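Uronate dehydrogenase (Agrobacterium tumefaciens, PDB 3RFX) catalyses the NAD-dependent oxidation of uronic acids as a uronate dehydrogenase built on a Rossmann fold. Local coordinates at residues V18-L23 and L30-L35; A60-C65 and Y95-A100; F142-A147 and L160-S165; H182-S187 and G205-D210. The protein carries 1 engineered substitution. All coordinates share one frame; numbering follows the deposited sequence.

Interaction 1 (V18-L23 and L30-L35). With NAD (nicotinamide-adenine-dinucleotide), chain D; PO4 (phosphate ion), chain F.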
loop_
_atom_site.group_PDB
_atom_site.type_symbol
_atom_site.label_atom_id
_atom_site.label_comp_id
_atom_site.label_asym_id
_atom_site.label_seq_id
_atom_site.Cartn_x
_atom_site.Cartn_y
_atom_site.Cartn_z
ATOM N N VAL A 18 -27.401 15.491 26.354
ATOM C CA VAL A 18 -27.739 14.125 25.981
ATOM C C VAL A 18 -26.977 13.100 26.824
ATOM O O VAL A 18 -27.561 12.135 27.318
ATOM C CB VAL A 18 -27.418 13.855 24.493
ATOM C CG1 VAL A 18 -27.473 12.356 24.201
ATOM C CG2 VAL A 18 -28.369 14.630 23.594
ATOM N N MET A 19 -25.671 13.300 26.969
ATOM C CA MET A 19 -24.836 12.320 27.663
ATOM C C MET A 19 -25.097 12.336 29.177
ATOM O O MET A 19 -25.006 11.308 29.843
ATOM C CB MET A 19 -23.354 12.551 27.351
ATOM C CG MET A 19 -22.970 12.230 25.904
ATOM S SD MET A 19 -23.482 10.571 25.412
ATOM C CE MET A 19 -23.034 10.580 23.672
ATOM N N ARG A 20 -25.446 13.503 29.708
ATOM C CA ARG A 20 -25.829 13.593 31.115
ATOM C C ARG A 20 -26.938 12.593 31.444
ATOM O O ARG A 20 -26.937 11.977 32.511
ATOM C CB ARG A 20 -26.247 15.022 31.480
ATOM C CG ARG A 20 -26.721 15.177 32.928
ATOM C CD ARG A 20 -26.962 16.640 33.270
ATOM N NE ARG A 20 -27.370 16.820 34.661
ATOM C CZ ARG A 20 -27.408 17.998 35.280
ATOM N NH1 ARG A 20 -27.053 19.102 34.633
ATOM N NH2 ARG A 20 -27.792 18.070 36.550
ATOM N N GLU A 21 -27.880 12.417 30.520
ATOM C CA GLU A 21 -28.929 11.426 30.696
ATOM C C GLU A 21 -28.486 10.013 30.302
ATOM O O GLU A 21 -28.689 9.056 31.058
ATOM C CB GLU A 21 -30.184 11.809 29.905
ATOM C CG GLU A 21 -31.063 10.612 29.570
ATOM C CD GLU A 21 -32.116 10.925 28.524
ATOM O OE1 GLU A 21 -32.453 12.119 28.352
ATOM O OE2 GLU A 21 -32.609 9.974 27.874
ATOM N N ARG A 22 -27.882 9.883 29.122
ATOM C CA ARG A 22 -27.615 8.562 28.550
ATOM C C ARG A 22 -26.486 7.782 29.239
ATOM O O ARG A 22 -26.504 6.547 29.249
ATOM C CB ARG A 22 -27.324 8.675 27.049
ATOM C CG ARG A 22 -28.512 9.117 26.197
ATOM C CD ARG A 22 -29.639 8.095 26.226
ATOM N NE ARG A 22 -29.214 6.780 25.746
ATOM C CZ ARG A 22 -29.199 6.416 24.465
ATOM N NH1 ARG A 22 -29.577 7.272 23.518
ATOM N NH2 ARG A 22 -28.799 5.194 24.128
ATOM N N LEU A 23 -25.507 8.489 29.797
ATOM C CA LEU A 23 -24.353 7.819 30.423
ATOM C C LEU A 23 -24.524 7.580 31.924
ATOM O O LEU A 23 -23.633 7.029 32.573
ATOM C CB LEU A 23 -23.063 8.607 30.176
ATOM C CG LEU A 23 -22.708 8.854 28.705
ATOM C CD1 LEU A 23 -21.363 9.546 28.599
ATOM C CD2 LEU A 23 -22.721 7.552 27.932
ATOM N N LEU A 30 -22.190 10.555 38.478
ATOM C CA LEU A 30 -21.852 11.286 37.271
ATOM C C LEU A 30 -21.468 12.708 37.647
ATOM O O LEU A 30 -22.268 13.438 38.233
ATOM C CB LEU A 30 -23.046 11.297 36.315
ATOM C CG LEU A 30 -22.772 11.435 34.819
ATOM C CD1 LEU A 30 -21.905 10.286 34.336
ATOM C CD2 LEU A 30 -24.096 11.463 34.057
ATOM N N ARG A 31 -20.240 13.102 37.331
ATOM C CA ARG A 31 -19.824 14.475 37.551
ATOM C C ARG A 31 -19.914 15.246 36.244
ATOM O O ARG A 31 -19.270 14.885 35.260
ATOM C CB ARG A 31 -18.403 14.553 38.112
ATOM C CG ARG A 31 -17.918 15.971 38.334
ATOM C CD ARG A 31 -16.538 15.997 38.969
ATOM N NE ARG A 31 -16.547 15.409 40.307
ATOM C CZ ARG A 31 -15.451 15.206 41.033
ATOM N NH1 ARG A 31 -14.263 15.532 40.543
ATOM N NH2 ARG A 31 -15.544 14.667 42.242
ATOM N N LEU A 32 -20.726 16.299 36.247
ATOM C CA LEU A 32 -20.935 17.144 35.075
ATOM C C LEU A 32 -20.189 18.454 35.244
ATOM O O LEU A 32 -20.224 19.066 36.317
ATOM C CB LEU A 32 -22.431 17.434 34.870
ATOM C CG LEU A 32 -23.405 16.296 34.554
ATOM C CD1 LEU A 32 -22.766 15.259 33.621
ATOM C CD2 LEU A 32 -23.915 15.630 35.823
ATOM N N ALA A 33 -19.515 18.894 34.189
ATOM C CA ALA A 33 -18.786 20.154 34.241
ATOM C C ALA A 33 -19.018 20.988 32.989
ATOM O O ALA A 33 -19.255 20.450 31.906
ATOM C CB ALA A 33 -17.287 19.905 34.448
ATOM N N ASP A 34 -18.953 22.305 33.149
ATOM C CA ASP A 34 -19.027 23.227 32.024
ATOM C C ASP A 34 -18.625 24.612 32.503
ATOM O O ASP A 34 -18.654 24.889 33.704
ATOM C CB ASP A 34 -20.440 23.256 31.431
ATOM C CG ASP A 34 -20.456 23.714 29.971
ATOM O OD1 ASP A 34 -20.789 22.884 29.109
ATOM O OD2 ASP A 34 -20.133 24.889 29.685
ATOM N N LEU A 35 -18.220 25.465 31.568
ATOM C CA LEU A 35 -17.959 26.865 31.870
ATOM C C LEU A 35 -19.294 27.556 32.166
ATOM O O LEU A 35 -19.371 28.468 32.993
ATOM C CB LEU A 35 -17.272 27.539 30.682
ATOM C CG LEU A 35 -16.971 29.039 30.787
ATOM C CD1 LEU A 35 -15.951 29.317 31.879
ATOM C CD2 LEU A 35 -16.484 29.588 29.457
HETATM P PA NAD D . -21.397 22.712 22.176
HETATM O O1A NAD D . -20.611 24.066 21.455
HETATM O O2A NAD D . -23.049 22.499 21.862
HETATM O O5B NAD D . -20.812 22.155 23.703
HETATM C C5B NAD D . -19.609 22.707 24.107
HETATM C C4B NAD D . -19.517 23.028 25.601
HETATM O O4B NAD D . -18.189 23.262 26.044
HETATM C C3B NAD D . -20.356 24.159 26.004
HETATM O O3B NAD D . -21.504 23.901 26.731
HETATM C C2B NAD D . -19.419 25.232 26.374
HETATM O O2B NAD D . -19.872 26.207 27.304
HETATM C C1B NAD D . -18.207 24.468 26.781
HETATM N N9A NAD D . -16.969 25.198 26.741
HETATM C C8A NAD D . -16.491 26.017 25.695
HETATM N N7A NAD D . -15.318 26.592 26.132
HETATM C C5A NAD D . -15.087 26.157 27.455
HETATM C C6A NAD D . -14.053 26.431 28.367
HETATM N N6A NAD D . -13.006 27.321 28.001
HETATM N N1A NAD D . -14.081 25.845 29.620
HETATM C C2A NAD D . -15.104 24.997 29.988
HETATM N N3A NAD D . -16.158 24.706 29.060
HETATM C C4A NAD D . -16.119 25.297 27.823
HETATM O O3 NAD D . -20.709 21.590 21.342
HETATM P PN NAD D . -21.370 20.196 20.949
HETATM O O1N NAD D . -22.269 19.684 22.060
HETATM O O2N NAD D . -22.182 20.316 19.664
HETATM O O5D NAD D . -20.192 19.165 20.730
HETATM P P PO4 F . -32.064 10.637 22.931
HETATM O O1 PO4 F . -31.726 10.569 21.460
HETATM O O2 PO4 F . -33.153 9.639 23.239
HETATM O O3 PO4 F . -30.842 10.304 23.750
HETATM O O4 PO4 F . -32.530 12.031 23.276
#
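Leu-30 and Leu-32 of the strand meet Arg-20 of the helix in the first beta-alpha-beta unit of the Rossmann fold. The short axes of helix and strand run antiparallel, at 174°. The tight part is made by the two buried leucines, against the helix backbone and the stem of Arg-20. Leu-30 points at the helix, and Leu-30 CD2 lies 3.3 Å from Arg-20 O. The other methyl, Leu-30 CD1, reaches Leu-23 O at 4.1 Å. Leu-32 packs on the aliphatic stem of Arg-20, with Leu-32 CG 3.8 Å from Arg-20 CD. The Arg-20 chain is extended from CG to NE and crosses the leucine at about a right angle. Leu-32 CD2 lies over one face of the guanidinium, which forms a salt bridge with Glu-45.

The solvent side is looser: Glu-21 is exposed and points away from the strand. The bend of Arg-22 at chi2 and chi3 brings NH1 to O3 of a phosphate ion in the guanidinium plane, while NH2 pairs with Asp-183. At the end of the strand, Asp-34 grips the adenosine ribose of NAD. Its OD2 accepts a hydrogen bond from NAD O2B, and Asp-34 OD1 accepts one from NAD O3B at 2.7 Å.

Interaction 2 (A60-C65 and Y95-A100). With PO4 (phosphate ion), chain E.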
loop_
_atom_site.group_PDB
_atom_site.type_symbol
_atom_site.label_atom_id
_atom_site.label_comp_id
_atom_site.label_asym_id
_atom_site.label_seq_id
_atom_site.Cartn_x
_atom_site.Cartn_y
_atom_site.Cartn_z
ATOM N N ALA A 60 -9.025 19.975 40.056
ATOM C CA ALA A 60 -10.109 19.617 40.971
ATOM C C ALA A 60 -11.258 18.902 40.256
ATOM O O ALA A 60 -11.857 17.959 40.790
ATOM C CB ALA A 60 -10.615 20.858 41.702
ATOM N N MET A 61 -11.561 19.350 39.040
ATOM C CA MET A 61 -12.613 18.742 38.234
ATOM C C MET A 61 -12.325 17.262 37.989
ATOM O O MET A 61 -13.212 16.412 38.095
ATOM C CB MET A 61 -12.740 19.487 36.897
ATOM C CG MET A 61 -13.865 18.991 35.997
ATOM S SD MET A 61 -13.821 19.823 34.395
ATOM C CE MET A 61 -12.164 19.408 33.856
ATOM N N VAL A 62 -11.072 16.956 37.676
ATOM C CA VAL A 62 -10.698 15.592 37.311
ATOM C C VAL A 62 -10.497 14.658 38.512
ATOM O O VAL A 62 -10.828 13.472 38.450
ATOM C CB VAL A 62 -9.444 15.592 36.401
ATOM C CG1 VAL A 62 -8.912 14.173 36.199
ATOM C CG2 VAL A 62 -9.776 16.244 35.051
ATOM N N ALA A 63 -9.949 15.198 39.600
ATOM C CA ALA A 63 -9.633 14.394 40.785
ATOM C C ALA A 63 -10.823 13.562 41.250
ATOM O O ALA A 63 -11.931 14.076 41.411
ATOM C CB ALA A 63 -9.120 15.295 41.922
ATOM N N GLY A 64 -10.595 12.268 41.452
ATOM C CA GLY A 64 -11.644 11.372 41.900
ATOM C C GLY A 64 -12.464 10.714 40.801
ATOM O O GLY A 64 -13.342 9.900 41.089
ATOM N N CYS A 65 -12.177 11.050 39.543
ATOM C CA CYS A 65 -12.898 10.459 38.416
ATOM C C CYS A 65 -12.169 9.269 37.808
ATOM O O CYS A 65 -10.952 9.295 37.651
ATOM C CB CYS A 65 -13.148 11.512 37.335
ATOM S SG CYS A 65 -14.130 12.913 37.943
ATOM N N TYR A 95 -5.067 17.073 30.280
ATOM C CA TYR A 95 -4.122 15.945 30.256
ATOM C C TYR A 95 -3.190 15.944 31.476
ATOM O O TYR A 95 -2.918 14.889 32.066
ATOM C CB TYR A 95 -3.378 15.828 28.902
ATOM C CG TYR A 95 -4.230 15.006 27.959
ATOM C CD1 TYR A 95 -4.008 13.645 27.797
ATOM C CD2 TYR A 95 -5.341 15.572 27.328
ATOM C CE1 TYR A 95 -4.832 12.870 26.984
ATOM C CE2 TYR A 95 -6.171 14.810 26.517
ATOM C CZ TYR A 95 -5.917 13.465 26.349
ATOM O OH TYR A 95 -6.745 12.711 25.552
ATOM N N GLU A 96 -2.743 17.129 31.867
ATOM C CA GLU A 96 -1.962 17.275 33.091
ATOM C C GLU A 96 -2.756 16.840 34.327
ATOM O O GLU A 96 -2.222 16.170 35.225
ATOM C CB GLU A 96 -1.439 18.706 33.227
ATOM C CG GLU A 96 -0.149 18.926 32.474
ATOM C CD GLU A 96 0.927 17.937 32.899
ATOM O OE1 GLU A 96 1.453 18.083 34.019
ATOM O OE2 GLU A 96 1.232 16.995 32.133
ATOM N N ALA A 97 -4.036 17.196 34.368
ATOM C CA ALA A 97 -4.876 16.831 35.498
ATOM C C ALA A 97 -5.085 15.323 35.557
ATOM O O ALA A 97 -5.042 14.713 36.630
ATOM C CB ALA A 97 -6.202 17.552 35.429
ATOM N N ALA A 98 -5.309 14.713 34.400
ATOM C CA ALA A 98 -5.471 13.271 34.350
ATOM C C ALA A 98 -4.176 12.594 34.794
ATOM O O ALA A 98 -4.199 11.597 35.513
ATOM C CB ALA A 98 -5.859 12.820 32.935
ATOM N N ARG A 99 -3.049 13.139 34.362
ATOM C CA ARG A 99 -1.757 12.527 34.662
ATOM C C ARG A 99 -1.504 12.554 36.177
ATOM O O ARG A 99 -0.858 11.661 36.732
ATOM C CB ARG A 99 -0.636 13.246 33.914
ATOM C CG ARG A 99 0.738 12.620 34.128
ATOM C CD ARG A 99 1.780 13.178 33.174
ATOM N NE ARG A 99 2.170 14.553 33.484
ATOM C CZ ARG A 99 3.109 14.877 34.368
ATOM N NH1 ARG A 99 3.752 13.918 35.037
ATOM N NH2 ARG A 99 3.408 16.155 34.586
ATOM N N ALA A 100 -2.048 13.574 36.837
ATOM C CA ALA A 100 -1.887 13.741 38.281
ATOM C C ALA A 100 -2.870 12.906 39.098
ATOM O O ALA A 100 -2.703 12.761 40.311
ATOM C CB ALA A 100 -2.001 15.222 38.653
HETATM P P PO4 E . -6.221 10.527 43.047
HETATM O O1 PO4 E . -5.210 11.617 42.793
HETATM O O2 PO4 E . -5.768 9.258 42.366
HETATM O O3 PO4 E . -6.300 10.272 44.533
HETATM O O4 PO4 E . -7.577 10.959 42.514
#
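Val-62 and Ala-97 bring two helices of the Rossmann fold together, the end of helix 55-62 and the last turns of helix 80-100. Their CA atoms are the nearest pair, 6.2 Å apart. The contact is small and apolar, and no hydrogen bond crosses it.

Val-62 carries one side of it. Val-62 CB already lies 3.9 Å from Ala-97 CB. From there the side chain forks. CG2 meets the same alanine methyl, with Val-62 CG2 to Ala-97 CB at 3.8 Å. CG1 stands anti to the backbone N (chi1 171°) and reaches along the second helix. Val-62 CG1 lies 3.9 Å from Ala-97 O and 4.0 Å from Ala-98 CA. The valine thus straddles two consecutive residues of helix 80-100, and the small alanine side chains let it come close to the helix backbone.

Just after Val-62 the chain leaves the helix in a type II beta turn, closed by Cys-65 N to Val-62 O. Gly-64 in this turn has a positive phi, and its N makes a weak hydrogen bond to a phosphate ion. On the second helix, Arg-99 grips Glu-96 side-on through NE and NH2. Arg-99 NE to Glu-96 OE2 is 2.9 Å, and Glu-96 OE1 also forms a salt bridge with Lys-265 of a second subunit.

Strand 5-9 lies beside the pair, with Val-62 on Leu-7. Met-61 reaches Ala-33 of strand 30-34. On its other side helix 80-100 meets helix 135-154, Tyr-95 of the former packing on Ala-147 of the latter.

Interaction 3 (F142-A147 and L160-S165)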
loop_
_atom_site.group_PDB
_atom_site.type_symbol
_atom_site.label_atom_id
_atom_site.label_comp_id
_atom_site.label_asym_id
_atom_site.label_seq_id
_atom_site.Cartn_x
_atom_site.Cartn_y
_atom_site.Cartn_z
ATOM N N PHE A 142 -4.551 19.438 17.412
ATOM C CA PHE A 142 -3.670 19.644 18.568
ATOM C C PHE A 142 -4.030 18.667 19.690
ATOM O O PHE A 142 -3.144 18.036 20.282
ATOM C CB PHE A 142 -3.729 21.090 19.072
ATOM C CG PHE A 142 -2.988 21.310 20.373
ATOM C CD1 PHE A 142 -1.658 21.694 20.374
ATOM C CD2 PHE A 142 -3.630 21.124 21.587
ATOM C CE1 PHE A 142 -0.974 21.886 21.574
ATOM C CE2 PHE A 142 -2.946 21.308 22.789
ATOM C CZ PHE A 142 -1.628 21.695 22.773
ATOM N N GLY A 143 -5.324 18.544 19.976
ATOM C CA GLY A 143 -5.785 17.591 20.975
ATOM C C GLY A 143 -5.362 16.159 20.660
ATOM O O GLY A 143 -4.932 15.412 21.544
ATOM N N GLU A 144 -5.495 15.763 19.398
ATOM C CA GLU A 144 -5.067 14.425 18.975
ATOM C C GLU A 144 -3.563 14.204 19.136
ATOM O O GLU A 144 -3.134 13.136 19.578
ATOM C CB GLU A 144 -5.446 14.175 17.504
ATOM C CG GLU A 144 -6.948 14.101 17.250
ATOM C CD GLU A 144 -7.280 13.640 15.825
ATOM O OE1 GLU A 144 -6.346 13.302 15.060
ATOM O OE2 GLU A 144 -8.476 13.606 15.486
ATOM N N ASN A 145 -2.765 15.190 18.734
ATOM C CA ASN A 145 -1.311 15.071 18.809
ATOM C C ASN A 145 -0.835 15.054 20.256
ATOM O O ASN A 145 0.086 14.301 20.617
ATOM C CB ASN A 145 -0.628 16.212 18.058
ATOM C CG ASN A 145 -0.877 16.147 16.547
ATOM O OD1 ASN A 145 -1.045 15.063 15.985
ATOM N ND2 ASN A 145 -0.902 17.303 15.896
ATOM N N LEU A 146 -1.462 15.889 21.075
ATOM C CA LEU A 146 -1.155 15.921 22.507
ATOM C C LEU A 146 -1.527 14.596 23.168
ATOM O O LEU A 146 -0.734 14.035 23.935
ATOM C CB LEU A 146 -1.888 17.074 23.201
ATOM C CG LEU A 146 -1.441 17.332 24.654
ATOM C CD1 LEU A 146 -0.171 18.133 24.654
ATOM C CD2 LEU A 146 -2.526 18.052 25.441
ATOM N N ALA A 147 -2.719 14.085 22.874
ATOM C CA ALA A 147 -3.136 12.800 23.441
ATOM C C ALA A 147 -2.170 11.684 23.044
ATOM O O ALA A 147 -1.847 10.805 23.857
ATOM C CB ALA A 147 -4.565 12.439 23.017
ATOM N N LEU A 160 -9.726 8.821 20.232
ATOM C CA LEU A 160 -9.814 10.076 19.480
ATOM C C LEU A 160 -11.001 10.008 18.523
ATOM O O LEU A 160 -10.879 9.531 17.391
ATOM C CB LEU A 160 -8.523 10.322 18.700
ATOM C CG LEU A 160 -7.241 10.309 19.538
ATOM C CD1 LEU A 160 -6.022 10.368 18.632
ATOM C CD2 LEU A 160 -7.248 11.462 20.544
ATOM N N VAL A 161 -12.155 10.471 18.983
ATOM C CA VAL A 161 -13.380 10.272 18.224
ATOM C C VAL A 161 -13.638 11.464 17.306
ATOM O O VAL A 161 -13.987 12.549 17.766
ATOM C CB VAL A 161 -14.586 10.032 19.145
ATOM C CG1 VAL A 161 -15.803 9.606 18.326
ATOM C CG2 VAL A 161 -14.248 8.966 20.182
ATOM N N ARG A 162 -13.438 11.251 16.012
ATOM C CA ARG A 162 -13.684 12.282 15.010
ATOM C C ARG A 162 -15.171 12.321 14.707
ATOM O O ARG A 162 -15.660 11.640 13.806
ATOM C CB ARG A 162 -12.856 12.011 13.757
ATOM C CG ARG A 162 -11.368 12.186 14.019
ATOM C CD ARG A 162 -10.521 11.909 12.780
ATOM N NE ARG A 162 -9.106 12.171 13.044
ATOM C CZ ARG A 162 -8.120 11.847 12.215
ATOM N NH1 ARG A 162 -8.388 11.235 11.062
ATOM N NH2 ARG A 162 -6.870 12.131 12.536
ATOM N N ILE A 163 -15.895 13.098 15.498
ATOM C CA ILE A 163 -17.357 13.153 15.377
ATOM C C ILE A 163 -17.798 13.694 14.003
ATOM O O ILE A 163 -17.268 14.696 13.527
ATOM C CB ILE A 163 -17.958 14.013 16.501
ATOM C CG1 ILE A 163 -17.631 13.384 17.862
ATOM C CG2 ILE A 163 -19.477 14.137 16.349
ATOM C CD1 ILE A 163 -17.978 14.269 19.047
ATOM N N GLY A 164 -18.742 13.002 13.374
ATOM C CA GLY A 164 -19.357 13.478 12.142
ATOM C C GLY A 164 -20.417 14.508 12.502
ATOM O O GLY A 164 -20.096 15.650 12.833
ATOM N N SER A 165 -21.677 14.087 12.481
ATOM C CA SER A 165 -22.795 14.952 12.840
ATOM C C SER A 165 -23.657 14.200 13.839
ATOM O O SER A 165 -24.430 13.330 13.465
ATOM C CB SER A 165 -23.623 15.295 11.591
ATOM O OG SER A 165 -22.807 15.909 10.606
#
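Glu-144 and Arg-162 each place CG anti to the carbonyl carbon (chi1 near -67° in both), and both chains then run extended until their charged ends meet. Glu-144 belongs to helix 135-154 and Arg-162 to strand 158-163, two elements packed antiparallel in the Rossmann fold. The side chains cross at about a right angle, yet the carboxylate and guanidinium planes are only 12° apart.

The grip is side-on and uses two nitrogens. Arg-162 NH2 donates to Glu-144 OE1 at 2.8 Å, and Arg-162 NE donates to Glu-144 OE2 at 2.9 Å. Both bonds are nearly straight, at 175°. Each oxygen receives its donor on the syn lone pair, close to the guanidinium plane.

Leu-160 fills the apolar half of the contact. Leu-160 CD1 lies 4.0 Å from Glu-144 CB, along the stem of the acid. Leu-160 CD2 touches the helix, 3.8 Å from Ala-147 CB and 4.0 Å from Glu-144 CA.

Ser-110 OG of strand 105-111 is a further partner of Glu-144 OE2, so this oxygen takes part in two hydrogen bonds. Together with the paired bonds to Arg-162, this links the helix to two neighbouring strands and limits rotation of the carboxylate. Both charged residues are buried. The nearly coplanar pair of hydrogen bonds would partly offset the cost of burying them, and the close arginine probably keeps Glu-144 ionised.

Interaction 4 (H182-S187 and G205-D210). With PO4 (phosphate ion), chain F.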
loop_
_atom_site.group_PDB
_atom_site.type_symbol
_atom_site.label_atom_id
_atom_site.label_comp_id
_atom_site.label_asym_id
_atom_site.label_seq_id
_atom_site.Cartn_x
_atom_site.Cartn_y
_atom_site.Cartn_z
ATOM N N HIS A 182 -27.242 9.188 18.479
ATOM C CA HIS A 182 -27.016 9.165 19.920
ATOM C C HIS A 182 -26.744 7.746 20.404
ATOM O O HIS A 182 -25.785 7.516 21.150
ATOM C CB HIS A 182 -28.209 9.764 20.670
ATOM C CG HIS A 182 -28.388 11.228 20.435
ATOM N ND1 HIS A 182 -29.572 11.883 20.692
ATOM C CD2 HIS A 182 -27.536 12.163 19.955
ATOM C CE1 HIS A 182 -29.438 13.162 20.392
ATOM N NE2 HIS A 182 -28.213 13.359 19.943
ATOM N N ASP A 183 -27.568 6.797 19.969
ATOM C CA ASP A 183 -27.389 5.397 20.356
ATOM C C ASP A 183 -25.993 4.874 20.018
ATOM O O ASP A 183 -25.385 4.154 20.815
ATOM C CB ASP A 183 -28.420 4.495 19.680
ATOM C CG ASP A 183 -29.777 4.526 20.365
ATOM O OD1 ASP A 183 -29.910 5.155 21.436
ATOM O OD2 ASP A 183 -30.710 3.906 19.822
ATOM N N ASP A 184 -25.500 5.199 18.825
ATOM C CA ASP A 184 -24.192 4.683 18.399
ATOM C C ASP A 184 -23.027 5.356 19.120
ATOM O O ASP A 184 -22.002 4.726 19.369
ATOM C CB ASP A 184 -24.028 4.762 16.870
ATOM C CG ASP A 184 -24.851 3.710 16.140
ATOM O OD1 ASP A 184 -25.142 2.653 16.732
ATOM O OD2 ASP A 184 -25.204 3.925 14.962
ATOM N N PHE A 185 -23.176 6.630 19.478
ATOM C CA PHE A 185 -22.125 7.299 20.233
ATOM C C PHE A 185 -22.106 6.730 21.658
ATOM O O PHE A 185 -21.045 6.465 22.221
ATOM C CB PHE A 185 -22.321 8.820 20.231
ATOM C CG PHE A 185 -21.106 9.596 20.661
ATOM C CD1 PHE A 185 -19.922 8.948 21.007
ATOM C CD2 PHE A 185 -21.142 10.977 20.719
ATOM C CE1 PHE A 185 -18.814 9.663 21.405
ATOM C CE2 PHE A 185 -20.030 11.702 21.120
ATOM C CZ PHE A 185 -18.862 11.043 21.464
ATOM N N VAL A 186 -23.287 6.508 22.222
ATOM C CA VAL A 186 -23.373 5.900 23.545
ATOM C C VAL A 186 -22.727 4.511 23.562
ATOM O O VAL A 186 -21.933 4.204 24.450
ATOM C CB VAL A 186 -24.820 5.831 24.051
ATOM C CG1 VAL A 186 -24.900 4.996 25.338
ATOM C CG2 VAL A 186 -25.339 7.250 24.293
ATOM N N SER A 187 -23.051 3.678 22.580
ATOM C CA SER A 187 -22.470 2.340 22.540
ATOM C C SER A 187 -20.958 2.392 22.314
ATOM O O SER A 187 -20.223 1.546 22.828
ATOM C CB SER A 187 -23.157 1.459 21.494
ATOM O OG SER A 187 -22.905 1.948 20.192
ATOM N N GLY A 205 -16.272 8.899 14.014
ATOM C CA GLY A 205 -17.539 8.990 14.712
ATOM C C GLY A 205 -18.715 9.109 13.760
ATOM O O GLY A 205 -19.178 10.212 13.491
ATOM N N ALA A 206 -19.183 7.972 13.255
ATOM C CA ALA A 206 -20.346 7.917 12.373
ATOM C C ALA A 206 -21.113 6.626 12.598
ATOM O O ALA A 206 -20.528 5.612 12.979
ATOM C CB ALA A 206 -19.904 8.005 10.923
ATOM N N SER A 207 -22.419 6.650 12.347
ATOM C CA SER A 207 -23.204 5.427 12.383
ATOM C C SER A 207 -22.885 4.540 11.167
ATOM O O SER A 207 -21.974 4.846 10.412
ATOM C CB SER A 207 -24.692 5.751 12.500
ATOM O OG SER A 207 -24.961 6.296 13.786
ATOM N N ALA A 208 -23.603 3.433 11.000
ATOM C CA ALA A 208 -23.316 2.502 9.902
ATOM C C ALA A 208 -24.047 2.955 8.640
ATOM O O ALA A 208 -24.951 2.276 8.146
ATOM C CB ALA A 208 -23.726 1.077 10.278
ATOM N N ASN A 209 -23.653 4.114 8.133
ATOM C CA ASN A 209 -24.344 4.730 7.005
ATOM C C ASN A 209 -23.931 4.123 5.668
ATOM O O ASN A 209 -22.738 3.997 5.387
ATOM C CB ASN A 209 -24.061 6.239 7.003
ATOM C CG ASN A 209 -24.364 6.890 8.347
ATOM O OD1 ASN A 209 -25.300 6.487 9.042
ATOM N ND2 ASN A 209 -23.549 7.869 8.735
ATOM N N ASP A 210 -24.907 3.751 4.841
ATOM C CA ASP A 210 -24.598 3.238 3.504
ATOM C C ASP A 210 -23.660 4.191 2.771
ATOM O O ASP A 210 -22.773 3.750 2.045
ATOM C CB ASP A 210 -25.864 3.046 2.661
ATOM C CG ASP A 210 -26.681 1.839 3.082
ATOM O OD1 ASP A 210 -26.275 1.128 4.029
ATOM O OD2 ASP A 210 -27.734 1.604 2.452
HETATM P P PO4 F . -32.064 10.637 22.931
HETATM O O1 PO4 F . -31.726 10.569 21.460
HETATM O O2 PO4 F . -33.153 9.639 23.239
HETATM O O3 PO4 F . -30.842 10.304 23.750
HETATM O O4 PO4 F . -32.530 12.031 23.276
#
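Asp-184 and Ser-207 are joined by a single side-chain hydrogen bond between the start of helix 182-194 and the loop that follows strand 202-205. Ser-207 OG donates to Asp-184 OD2 at 2.7 Å and meets its anti lone pair, away from the other oxygen. Asp-184 points at the loop, with CG anti to the carbonyl carbon (chi1 -74°), which carries the carboxylate across to the serine.

Further hydrogen bonds fix both partners. Asp-184 OD2 also accepts from Asp-228 N, and Asp-184 OD1 accepts from Lys-227 N. The buried carboxylate is thus held through both oxygens. Ser-207 OG is in turn bonded by Ser-181 N, just ahead of the helix.

Apart from the bond between the two segments little touches. The narrow angle at OG also brings Ser-207 CB to 3.1 Å from Asp-184 OD2. The loop bends next at Ala-208, the centre of an inverse gamma turn.

Two polar contacts lead away from the loop. One is a hydrogen bond from His-182 ND1 to phosphate O1 at 2.6 Å, with the oxygen in the ring plane. The other is a salt bridge of Asp-183 OD1 with Arg-22 NH2.

Helix 182-194 thus sits between helix 14-22 and the loop at 205-210. Phe-185 packs on Met-19 of the first helix. Gly-205, at the end of strand 202-205, pairs through its backbone with Arg-162 and Gly-164 on the side of strand 158-163.

In the fold
The four contacts follow one another along the chain; none nests in or crosses another. Interaction 1 closes the short connection from helix 14-22 to strand 30-34. Interaction 2 closes a longer loop, bringing helix 80-100 back to the end of helix 55-62. It touches interaction 1 where Arg-31 NH1 meets Met-61 O. Interaction 3 closes the return from helix 135-154 to strand 158-163 and meets interaction 2 where helix 80-100 lies against helix 135-154. Interaction 4 links helix 182-194 to the loop beyond edge strand 202-205. It joins interaction 3 through the adjacent strands 158-163 and 202-205, and returns to interaction 1 through helix-helix packing and a shared phosphate ion.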